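PDB 2C9K: pesticidal crystal protein CRY4AA from Bacillus thuringiensis, which kills mosquito larvae by binding to midgut epithelial cells and bringing about their colloid-osmotic lysis. Local coordinates for residues 22-34 with 78-92. Residues are numbered along the deposited sequence; the frame is centred on the assembly and turned at random.
Sequences PLGLALIGFGTLI and FNVISTYHNHLKTWE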
loop_
_atom_site.group_PDB
_atom_site.type_symbol
_atom_site.label_atom_id
_atom_site.label_comp_id
_atom_site.label_asym_id
_atom_site.label_seq_id
_atom_site.Cartn_x
_atom_site.Cartn_y
_atom_site.Cartn_z
ATOM N N PRO A 22 -3.798 8.851 -26.294
ATOM C CA PRO A 22 -4.315 10.219 -26.421
ATOM C C PRO A 22 -5.469 10.564 -25.480
ATOM O O PRO A 22 -5.812 11.734 -25.324
ATOM C CB PRO A 22 -4.740 10.288 -27.883
ATOM C CG PRO A 22 -3.731 9.434 -28.547
ATOM C CD PRO A 22 -3.653 8.236 -27.625
ATOM N N LEU A 23 -6.077 9.555 -24.862
ATOM C CA LEU A 23 -7.184 9.798 -23.944
ATOM C C LEU A 23 -6.798 9.387 -22.534
ATOM O O LEU A 23 -7.619 9.431 -21.622
ATOM C CB LEU A 23 -8.435 9.031 -24.381
ATOM C CG LEU A 23 -9.004 9.333 -25.774
ATOM C CD1 LEU A 23 -8.105 8.703 -26.837
ATOM C CD2 LEU A 23 -10.419 8.775 -25.890
ATOM N N GLY A 24 -5.540 8.989 -22.368
ATOM C CA GLY A 24 -5.038 8.584 -21.067
ATOM C C GLY A 24 -5.949 7.672 -20.267
ATOM O O GLY A 24 -6.815 6.992 -20.822
ATOM N N LEU A 25 -5.745 7.667 -18.953
ATOM C CA LEU A 25 -6.529 6.842 -18.038
ATOM C C LEU A 25 -7.919 7.421 -17.802
ATOM O O LEU A 25 -8.637 6.973 -16.910
ATOM C CB LEU A 25 -5.810 6.708 -16.684
ATOM C CG LEU A 25 -4.512 5.901 -16.550
ATOM C CD1 LEU A 25 -3.402 6.522 -17.382
ATOM C CD2 LEU A 25 -4.112 5.857 -15.082
ATOM N N ALA A 26 -8.295 8.414 -18.604
ATOM C CA ALA A 26 -9.597 9.063 -18.475
ATOM C C ALA A 26 -10.750 8.239 -19.054
ATOM O O ALA A 26 -11.597 7.740 -18.317
ATOM C CB ALA A 26 -9.556 10.439 -19.134
ATOM N N LEU A 27 -10.773 8.097 -20.375
ATOM C CA LEU A 27 -11.823 7.354 -21.066
ATOM C C LEU A 27 -12.237 6.026 -20.421
ATOM O O LEU A 27 -13.416 5.673 -20.410
ATOM C CB LEU A 27 -11.394 7.090 -22.511
ATOM C CG LEU A 27 -12.373 6.310 -23.389
ATOM C CD1 LEU A 27 -13.624 7.145 -23.653
ATOM C CD2 LEU A 27 -11.687 5.941 -24.690
ATOM N N ILE A 28 -11.267 5.291 -19.891
ATOM C CA ILE A 28 -11.541 4.000 -19.276
ATOM C C ILE A 28 -11.556 4.057 -17.756
ATOM O O ILE A 28 -12.525 3.631 -17.126
ATOM C CB ILE A 28 -10.504 2.956 -19.725
ATOM C CG1 ILE A 28 -10.556 2.811 -21.247
ATOM C CG2 ILE A 28 -10.749 1.628 -19.021
ATOM C CD1 ILE A 28 -11.955 2.600 -21.801
ATOM N N GLY A 29 -10.474 4.566 -17.171
ATOM C CA GLY A 29 -10.399 4.678 -15.724
ATOM C C GLY A 29 -11.607 5.416 -15.177
ATOM O O GLY A 29 -12.091 5.113 -14.089
ATOM N N PHE A 30 -12.099 6.391 -15.934
ATOM C CA PHE A 30 -13.265 7.149 -15.513
ATOM C C PHE A 30 -14.502 6.281 -15.577
ATOM O O PHE A 30 -15.395 6.409 -14.744
ATOM C CB PHE A 30 -13.448 8.375 -16.394
ATOM C CG PHE A 30 -12.694 9.573 -15.916
ATOM C CD1 PHE A 30 -12.092 10.436 -16.817
ATOM C CD2 PHE A 30 -12.611 9.857 -14.554
ATOM C CE1 PHE A 30 -11.419 11.565 -16.372
ATOM C CE2 PHE A 30 -11.940 10.984 -14.097
ATOM C CZ PHE A 30 -11.343 11.843 -15.005
ATOM N N GLY A 31 -14.550 5.394 -16.566
ATOM C CA GLY A 31 -15.695 4.513 -16.707
ATOM C C GLY A 31 -15.956 3.760 -15.415
ATOM O O GLY A 31 -17.071 3.285 -15.169
ATOM N N THR A 32 -14.920 3.661 -14.583
ATOM C CA THR A 32 -15.019 2.968 -13.307
ATOM C C THR A 32 -15.080 3.934 -12.137
ATOM O O THR A 32 -15.931 3.808 -11.257
ATOM C CB THR A 32 -13.819 2.053 -13.087
ATOM O OG1 THR A 32 -13.793 1.052 -14.111
ATOM C CG2 THR A 32 -13.902 1.387 -11.713
ATOM N N LEU A 33 -14.170 4.900 -12.126
ATOM C CA LEU A 33 -14.125 5.875 -11.049
ATOM C C LEU A 33 -15.431 6.640 -10.816
ATOM O O LEU A 33 -15.883 6.737 -9.678
ATOM C CB LEU A 33 -12.972 6.851 -11.280
ATOM C CG LEU A 33 -11.599 6.181 -11.195
ATOM C CD1 LEU A 33 -10.507 7.190 -11.522
ATOM C CD2 LEU A 33 -11.404 5.592 -9.806
ATOM N N ILE A 34 -16.043 7.171 -11.872
ATOM C CA ILE A 34 -17.294 7.917 -11.720
ATOM C C ILE A 34 -18.397 7.105 -11.033
ATOM O O ILE A 34 -19.022 7.574 -10.085
ATOM C CB ILE A 34 -17.813 8.415 -13.078
ATOM C CG1 ILE A 34 -16.785 9.344 -13.714
ATOM C CG2 ILE A 34 -19.120 9.169 -12.892
ATOM C CD1 ILE A 34 -17.183 9.829 -15.096
ATOM N N PHE A 78 -18.683 15.627 -10.220
ATOM C CA PHE A 78 -19.448 14.688 -11.029
ATOM C C PHE A 78 -19.797 15.255 -12.399
ATOM O O PHE A 78 -19.478 14.661 -13.428
ATOM C CB PHE A 78 -20.735 14.267 -10.326
ATOM C CG PHE A 78 -21.595 13.366 -11.161
ATOM C CD1 PHE A 78 -21.130 12.113 -11.556
ATOM C CD2 PHE A 78 -22.844 13.786 -11.606
ATOM C CE1 PHE A 78 -21.896 11.290 -12.387
ATOM C CE2 PHE A 78 -23.620 12.970 -12.438
ATOM C CZ PHE A 78 -23.143 11.723 -12.829
ATOM N N ASN A 79 -20.461 16.403 -12.412
ATOM C CA ASN A 79 -20.845 17.027 -13.668
ATOM C C ASN A 79 -19.638 17.495 -14.472
ATOM O O ASN A 79 -19.610 17.348 -15.695
ATOM C CB ASN A 79 -21.800 18.196 -13.403
ATOM C CG ASN A 79 -23.247 17.747 -13.271
ATOM O OD1 ASN A 79 -24.093 18.483 -12.767
ATOM N ND2 ASN A 79 -23.539 16.536 -13.737
ATOM N N VAL A 80 -18.638 18.046 -13.793
ATOM C CA VAL A 80 -17.449 18.525 -14.485
ATOM C C VAL A 80 -16.641 17.368 -15.066
ATOM O O VAL A 80 -15.935 17.532 -16.061
ATOM C CB VAL A 80 -16.549 19.369 -13.550
ATOM C CG1 VAL A 80 -15.276 19.786 -14.280
ATOM C CG2 VAL A 80 -17.310 20.601 -13.074
ATOM N N ILE A 81 -16.744 16.195 -14.452
ATOM C CA ILE A 81 -16.022 15.025 -14.947
ATOM C C ILE A 81 -16.853 14.303 -16.012
ATOM O O ILE A 81 -16.309 13.801 -16.996
ATOM C CB ILE A 81 -15.655 14.044 -13.776
ATOM C CG1 ILE A 81 -14.293 14.417 -13.188
ATOM C CG2 ILE A 81 -15.584 12.608 -14.270
ATOM C CD1 ILE A 81 -14.223 15.803 -12.615
ATOM N N SER A 82 -18.168 14.268 -15.821
ATOM C CA SER A 82 -19.063 13.612 -16.767
ATOM C C SER A 82 -19.014 14.248 -18.155
ATOM O O SER A 82 -18.905 13.549 -19.162
ATOM C CB SER A 82 -20.495 13.648 -16.240
ATOM O OG SER A 82 -20.605 12.927 -15.026
ATOM N N THR A 83 -19.099 15.575 -18.204
ATOM C CA THR A 83 -19.059 16.300 -19.470
ATOM C C THR A 83 -17.714 16.072 -20.156
ATOM O O THR A 83 -17.653 15.787 -21.352
ATOM C CB THR A 83 -19.260 17.814 -19.253
ATOM O OG1 THR A 83 -20.519 18.044 -18.606
ATOM C CG2 THR A 83 -19.239 18.549 -20.583
ATOM N N TYR A 84 -16.640 16.209 -19.388
ATOM C CA TYR A 84 -15.296 16.000 -19.907
ATOM C C TYR A 84 -15.183 14.588 -20.466
ATOM O O TYR A 84 -14.660 14.375 -21.564
ATOM C CB TYR A 84 -14.268 16.168 -18.790
ATOM C CG TYR A 84 -12.909 15.598 -19.130
ATOM C CD1 TYR A 84 -12.000 16.325 -19.890
ATOM C CD2 TYR A 84 -12.546 14.314 -18.719
ATOM C CE1 TYR A 84 -10.770 15.795 -20.233
ATOM C CE2 TYR A 84 -11.317 13.774 -19.060
ATOM C CZ TYR A 84 -10.434 14.522 -19.816
ATOM O OH TYR A 84 -9.213 14.003 -20.161
ATOM N N HIS A 85 -15.668 13.625 -19.689
ATOM C CA HIS A 85 -15.617 12.226 -20.081
ATOM C C HIS A 85 -16.341 11.959 -21.399
ATOM O O HIS A 85 -15.873 11.164 -22.213
ATOM C CB HIS A 85 -16.212 11.351 -18.975
ATOM C CG HIS A 85 -16.139 9.884 -19.261
ATOM N ND1 HIS A 85 -14.960 9.247 -19.581
ATOM C CD2 HIS A 85 -17.095 8.925 -19.251
ATOM C CE1 HIS A 85 -15.192 7.959 -19.754
ATOM N NE2 HIS A 85 -16.480 7.737 -19.559
ATOM N N ASN A 86 -17.475 12.626 -21.609
ATOM C CA ASN A 86 -18.245 12.439 -22.837
ATOM C C ASN A 86 -17.515 12.987 -24.057
ATOM O O ASN A 86 -17.279 12.256 -25.018
ATOM C CB ASN A 86 -19.623 13.104 -22.730
ATOM C CG ASN A 86 -20.529 12.414 -21.729
ATOM O OD1 ASN A 86 -20.550 11.188 -21.635
ATOM N ND2 ASN A 86 -21.296 13.202 -20.989
ATOM N N HIS A 87 -17.157 14.267 -24.017
ATOM C CA HIS A 87 -16.456 14.893 -25.133
ATOM C C HIS A 87 -15.226 14.088 -25.538
ATOM O O HIS A 87 -14.835 14.065 -26.710
ATOM C CB HIS A 87 -16.050 16.320 -24.758
ATOM C CG HIS A 87 -17.212 17.201 -24.418
ATOM N ND1 HIS A 87 -18.276 17.388 -25.273
ATOM C CD2 HIS A 87 -17.480 17.936 -23.315
ATOM C CE1 HIS A 87 -19.152 18.203 -24.710
ATOM N NE2 HIS A 87 -18.693 18.550 -23.522
ATOM N N LEU A 88 -14.623 13.426 -24.559
ATOM C CA LEU A 88 -13.446 12.609 -24.803
ATOM C C LEU A 88 -13.891 11.374 -25.570
ATOM O O LEU A 88 -13.377 11.079 -26.646
ATOM C CB LEU A 88 -12.802 12.212 -23.475
ATOM C CG LEU A 88 -11.462 11.480 -23.542
ATOM C CD1 LEU A 88 -10.504 12.199 -24.485
ATOM C CD2 LEU A 88 -10.881 11.404 -22.140
ATOM N N LYS A 89 -14.854 10.659 -24.999
ATOM C CA LYS A 89 -15.415 9.463 -25.618
ATOM C C LYS A 89 -15.961 9.870 -26.983
ATOM O O LYS A 89 -15.830 9.136 -27.962
ATOM C CB LYS A 89 -16.528 8.909 -24.721
ATOM C CG LYS A 89 -17.539 7.989 -25.385
ATOM C CD LYS A 89 -16.941 6.675 -25.850
ATOM C CE LYS A 89 -18.035 5.620 -26.012
ATOM N NZ LYS A 89 -19.202 6.083 -26.827
ATOM N N THR A 90 -16.558 11.058 -27.030
ATOM C CA THR A 90 -17.124 11.614 -28.254
ATOM C C THR A 90 -16.006 11.975 -29.218
ATOM O O THR A 90 -16.249 12.206 -30.399
ATOM C CB THR A 90 -17.945 12.897 -27.967
ATOM O OG1 THR A 90 -19.100 12.563 -27.188
ATOM C CG2 THR A 90 -18.389 13.563 -29.262
ATOM N N TRP A 91 -14.778 12.025 -28.711
ATOM C CA TRP A 91 -13.634 12.375 -29.544
ATOM C C TRP A 91 -12.969 11.178 -30.218
ATOM O O TRP A 91 -12.381 11.329 -31.289
ATOM C CB TRP A 91 -12.580 13.119 -28.728
ATOM C CG TRP A 91 -11.422 13.576 -29.557
ATOM C CD1 TRP A 91 -11.400 14.635 -30.404
ATOM C CD2 TRP A 91 -10.120 12.984 -29.623
ATOM N NE1 TRP A 91 -10.167 14.751 -30.995
ATOM C CE2 TRP A 91 -9.360 13.748 -30.532
ATOM C CE3 TRP A 91 -9.521 11.882 -29.001
ATOM C CZ2 TRP A 91 -8.032 13.450 -30.836
ATOM C CZ3 TRP A 91 -8.200 11.583 -29.303
ATOM C CH2 TRP A 91 -7.469 12.367 -30.213
ATOM N N GLU A 92 -13.047 9.999 -29.600
ATOM C CA GLU A 92 -12.413 8.821 -30.186
ATOM C C GLU A 92 -13.231 8.151 -31.286
ATOM O O GLU A 92 -13.324 8.683 -32.385
ATOM C CB GLU A 92 -12.040 7.794 -29.106
ATOM C CG GLU A 92 -13.192 7.257 -28.272
ATOM C CD GLU A 92 -12.972 5.808 -27.870
ATOM O OE1 GLU A 92 -11.823 5.453 -27.523
ATOM O OE2 GLU A 92 -13.945 5.024 -27.896
#
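Phe30 sets its ring among Ile81, Tyr84 and His85. CG2 of Ile81 lies over one ring face, 4.2 Å from the centroid of Phe30, a CH-pi contact. The Tyr84 ring meets Phe30 rim to rim, planes at 79°, with CE1 of Phe30 3.5 Å from CE2 of Tyr84. His85 has its CG anti to the backbone N (chi1 -177°), which carries the imidazole toward 22-34, where CB of Phe30 lies over one of its faces. CE1, at the imidazole edge, lies against O of Leu27.

Ile34 divides its branches: its CD1 packs on CG2 of Ile81, while its CG2 touches the edge of the Phe78 ring at CE1, 3.5 Å away. At the other end Leu88 forks: CD2 packs against the small CB of Ala26, and CD1 presses on CG of Leu23 at 3.5 Å. Leu23 in turn reaches with CD1 to the edge of the Trp91 indole, where Pro22 also rests. Leu27 lays its CD1 on Lys89, 3.5 Å from CA of Lys89. Tyr84 OH is hydrogen-bonded to Gln156, and helices 103-123 and 140-164 border the cluster. The turn 22-28 and the helix after it thus pack along 78-92, with 29-34 roughly antiparallel to 78-89 (154°), within the N-terminal alpha-helical bundle characteristic of three-domain Cry delta-endotoxins, the domain associated with pore formation.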